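Chitosanase (Gynuella sunshinyii YC6258, PDB 6X2Q) probably hydrolyses chitosan as a glycoside hydrolase family 46 chitosanase, and binds a chain of glucosamine units in its cleft. Local coordinates at residues L138-A143 and R178-T183. Numbering follows the deposited sequence.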
ATOM      1  N   LEU A 138      -1.303   6.017  -9.632  1.00 26.98           N
ATOM      2  CA  LEU A 138      -2.079   5.667  -8.459  1.00 27.77           C
ATOM      3  C   LEU A 138      -2.224   4.152  -8.354  1.00 31.50           C
ATOM      4  O   LEU A 138      -1.989   3.568  -7.290  1.00 25.77           O
ATOM      5  CB  LEU A 138      -3.439   6.362  -8.542  1.00 24.89           C
ATOM      6  CG  LEU A 138      -4.457   5.936  -7.487  1.00 29.85           C
ATOM      7  CD1 LEU A 138      -3.969   6.311  -6.093  1.00 23.37           C
ATOM      8  CD2 LEU A 138      -5.795   6.580  -7.780  1.00 30.20           C
ATOM      9  N   ALA A 139      -2.536   3.497  -9.475  1.00 26.43           N
ATOM     10  CA  ALA A 139      -2.712   2.048  -9.472  1.00 28.80           C
ATOM     11  C   ALA A 139      -1.425   1.339  -9.090  1.00 31.61           C
ATOM     12  O   ALA A 139      -1.453   0.349  -8.351  1.00 32.93           O
ATOM     13  CB  ALA A 139      -3.186   1.575 -10.843  1.00 25.37           C
ATOM     14  N   LEU A 140      -0.281   1.823  -9.585  1.00 29.13           N
ATOM     15  CA  LEU A 140       0.974   1.197  -9.176  1.00 30.99           C
ATOM     16  C   LEU A 140       1.272   1.453  -7.709  1.00 25.53           C
ATOM     17  O   LEU A 140       1.851   0.595  -7.031  1.00 26.88           O
ATOM     18  CB  LEU A 140       2.131   1.705 -10.033  1.00 28.55           C
ATOM     19  CG  LEU A 140       2.023   1.343 -11.510  1.00 30.00           C
ATOM     20  CD1 LEU A 140       3.046   2.154 -12.324  1.00 30.24           C
ATOM     21  CD2 LEU A 140       2.206  -0.140 -11.726  1.00 29.73           C
ATOM     22  N   TYR A 141       0.884   2.619  -7.206  1.00 27.54           N
ATOM     23  CA  TYR A 141       1.214   2.970  -5.830  1.00 29.59           C
ATOM     24  C   TYR A 141       0.350   2.182  -4.851  1.00 31.52           C
ATOM     25  O   TYR A 141       0.847   1.656  -3.844  1.00 27.18           O
ATOM     26  CB  TYR A 141       1.035   4.466  -5.647  1.00 25.90           C
ATOM     27  CG  TYR A 141       1.264   4.997  -4.255  1.00 31.27           C
ATOM     28  CD1 TYR A 141       2.317   4.551  -3.468  1.00 27.58           C
ATOM     29  CD2 TYR A 141       0.431   5.984  -3.746  1.00 34.01           C
ATOM     30  CE1 TYR A 141       2.519   5.075  -2.199  1.00 32.84           C
ATOM     31  CE2 TYR A 141       0.616   6.508  -2.503  1.00 33.25           C
ATOM     32  CZ  TYR A 141       1.656   6.056  -1.726  1.00 35.62           C
ATOM     33  OH  TYR A 141       1.809   6.603  -0.476  1.00 35.54           O
ATOM     34  N   ASP A 142      -0.947   2.083  -5.149  1.00 29.20           N
ATOM     35  CA  ASP A 142      -1.835   1.263  -4.342  1.00 28.58           C
ATOM     36  C   ASP A 142      -1.404  -0.193  -4.369  1.00 30.09           C
ATOM     37  O   ASP A 142      -1.410  -0.861  -3.333  1.00 30.75           O
ATOM     38  CB  ASP A 142      -3.270   1.405  -4.840  1.00 29.31           C
ATOM     39  CG  ASP A 142      -4.261   0.667  -3.960  1.00 35.44           C
ATOM     40  OD1 ASP A 142      -4.371   1.059  -2.778  1.00 33.48           O
ATOM     41  OD2 ASP A 142      -4.922  -0.296  -4.436  1.00 33.36           O
ATOM     42  N   ALA A 143      -1.017  -0.704  -5.545  1.00 29.70           N
ATOM     43  CA  ALA A 143      -0.585  -2.097  -5.625  1.00 30.83           C
ATOM     44  C   ALA A 143       0.715  -2.327  -4.858  1.00 28.61           C
ATOM     45  O   ALA A 143       0.885  -3.367  -4.205  1.00 27.90           O
ATOM     46  CB  ALA A 143      -0.439  -2.530  -7.093  1.00 27.67           C
ATOM     47  N   ARG A 178      -3.642   2.879 -21.697  1.00 31.92           N
ATOM     48  CA  ARG A 178      -4.911   2.454 -21.122  1.00 33.74           C
ATOM     49  C   ARG A 178      -5.095   0.952 -21.257  1.00 35.84           C
ATOM     50  O   ARG A 178      -5.660   0.310 -20.365  1.00 31.28           O
ATOM     51  CB  ARG A 178      -6.074   3.189 -21.780  1.00 33.55           C
ATOM     52  CG  ARG A 178      -6.272   4.613 -21.265  1.00 41.45           C
ATOM     53  CD  ARG A 178      -7.191   5.384 -22.201  1.00 33.33           C
ATOM     54  NE  ARG A 178      -6.717   5.279 -23.572  1.00 36.40           N
ATOM     55  CZ  ARG A 178      -7.380   5.774 -24.613  1.00 43.64           C
ATOM     56  NH1 ARG A 178      -8.546   6.383 -24.418  1.00 36.81           N
ATOM     57  NH2 ARG A 178      -6.891   5.652 -25.841  1.00 36.94           N
ATOM     58  N   ARG A 179      -4.626   0.376 -22.366  1.00 39.08           N
ATOM     59  CA  ARG A 179      -4.681  -1.073 -22.532  1.00 32.92           C
ATOM     60  C   ARG A 179      -3.772  -1.768 -21.519  1.00 34.25           C
ATOM     61  O   ARG A 179      -4.162  -2.769 -20.896  1.00 29.57           O
ATOM     62  CB  ARG A 179      -4.298  -1.452 -23.968  1.00 30.24           C
ATOM     63  CG  ARG A 179      -4.686  -2.880 -24.354  1.00 45.21           C
ATOM     64  CD  ARG A 179      -4.742  -3.078 -25.867  1.00 45.93           C
ATOM     65  NE  ARG A 179      -3.461  -3.566 -26.367  1.00 54.27           N
ATOM     66  CZ  ARG A 179      -3.082  -4.839 -26.332  1.00 54.61           C
ATOM     67  NH1 ARG A 179      -3.903  -5.756 -25.843  1.00 59.31           N
ATOM     68  NH2 ARG A 179      -1.886  -5.199 -26.793  1.00 53.06           N
ATOM     69  N   TRP A 180      -2.547  -1.256 -21.352  1.00 28.89           N
ATOM     70  CA  TRP A 180      -1.635  -1.827 -20.366  1.00 29.72           C
ATOM     71  C   TRP A 180      -2.235  -1.745 -18.973  1.00 28.75           C
ATOM     72  O   TRP A 180      -2.177  -2.712 -18.206  1.00 28.59           O
ATOM     73  CB  TRP A 180      -0.287  -1.109 -20.407  1.00 30.17           C
ATOM     74  CG  TRP A 180       0.780  -1.776 -19.569  1.00 30.30           C
ATOM     75  CD1 TRP A 180       1.794  -2.571 -20.021  1.00 33.69           C
ATOM     76  CD2 TRP A 180       0.951  -1.682 -18.144  1.00 25.06           C
ATOM     77  NE1 TRP A 180       2.573  -2.990 -18.966  1.00 32.16           N
ATOM     78  CE2 TRP A 180       2.070  -2.465 -17.805  1.00 32.82           C
ATOM     79  CE3 TRP A 180       0.253  -1.026 -17.121  1.00 30.28           C
ATOM     80  CZ2 TRP A 180       2.510  -2.617 -16.484  1.00 32.53           C
ATOM     81  CZ3 TRP A 180       0.692  -1.171 -15.808  1.00 28.52           C
ATOM     82  CH2 TRP A 180       1.806  -1.967 -15.502  1.00 33.60           C
ATOM     83  N   LEU A 181      -2.840  -0.601 -18.645  1.00 27.30           N
ATOM     84  CA  LEU A 181      -3.413  -0.396 -17.322  1.00 33.37           C
ATOM     85  C   LEU A 181      -4.610  -1.310 -17.090  1.00 29.89           C
ATOM     86  O   LEU A 181      -4.777  -1.847 -15.994  1.00 26.54           O
ATOM     87  CB  LEU A 181      -3.808   1.080 -17.132  1.00 26.20           C
ATOM     88  CG  LEU A 181      -4.421   1.481 -15.774  1.00 26.48           C
ATOM     89  CD1 LEU A 181      -3.549   1.016 -14.613  1.00 24.80           C
ATOM     90  CD2 LEU A 181      -4.724   2.975 -15.660  1.00 25.39           C
ATOM     91  N   LYS A 182      -5.460  -1.493 -18.102  1.00 29.81           N
ATOM     92  CA  LYS A 182      -6.627  -2.352 -17.916  1.00 31.72           C
ATOM     93  C   LYS A 182      -6.202  -3.797 -17.661  1.00 32.95           C
ATOM     94  O   LYS A 182      -6.751  -4.481 -16.783  1.00 30.51           O
ATOM     95  CB  LYS A 182      -7.539  -2.260 -19.133  1.00 36.14           C
ATOM     96  CG  LYS A 182      -8.975  -2.682 -18.865  1.00 40.66           C
ATOM     97  CD  LYS A 182      -9.588  -3.313 -20.087  1.00 48.02           C
ATOM     98  CE  LYS A 182     -10.895  -2.624 -20.499  1.00 55.03           C
ATOM     99  NZ  LYS A 182     -11.668  -3.478 -21.469  1.00 54.11           N
ATOM    100  N   THR A 183      -5.200  -4.258 -18.406  1.00 29.43           N
ATOM    101  CA  THR A 183      -4.643  -5.581 -18.186  1.00 29.04           C
ATOM    102  C   THR A 183      -4.061  -5.706 -16.777  1.00 31.49           C
ATOM    103  O   THR A 183      -4.270  -6.720 -16.093  1.00 30.68           O
ATOM    104  CB  THR A 183      -3.579  -5.847 -19.250  1.00 29.43           C
ATOM    105  OG1 THR A 183      -4.160  -5.678 -20.552  1.00 36.59           O
ATOM    106  CG2 THR A 183      -3.034  -7.242 -19.132  1.00 33.34           C
TER
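Ala139 and Leu181 have the nearest CA atoms of segments 138-143 and 178-183, 8.3 Å apart, one on helix 134-147 and the other on helix 177-193. Each turn keeps its own i to i+4 backbone bonds, as in Ala143 N to Ala139 O and Lys182 N to Arg178 O, and between the two segments only apolar side chains touch; further along the same two helices, Asp142 OD2 is salt-bridged to Arg188 NH1. Ala139 directs its CB at the other helix, and Leu181 spans the gap: with CG anti to the backbone N (chi1 -179°), its CD1 methyl lies 3.8 Å from Ala139 CB. A small residue facing a branched one suits this spacing, the single methyl ending early and the leucine supplying the reach. The second pair sits beside the first. Leu140 CD2 comes to the edge of the Trp180 indole, near the plane of the ring, 4.2 Å from Trp180 CH2; the methyl therefore abuts the rim of the six-membered ring instead of lying over its face. Both helices belong to the largely helical family 46 fold, of the lysozyme clan, and the contact is buried, with the Leu140 side chain about 12 Å from a bound glucosamine. Tryptophan fits here because its wide apolar surface also reaches Leu129 of helix 104-129, which touches Leu140 as well, while its one polar side-chain atom, NE1, is hydrogen-bonded to Thr164 OG1. The indole also meets the ring of Phe184, the planes about 10° apart. Thr183, which packs on Val167 of helix 156-167, bonds back through OG1 to Arg179 O at 2.9 Å, tilted 30° from the carbonyl plane and on the opposite face from Thr183 N, the second donor to this oxygen.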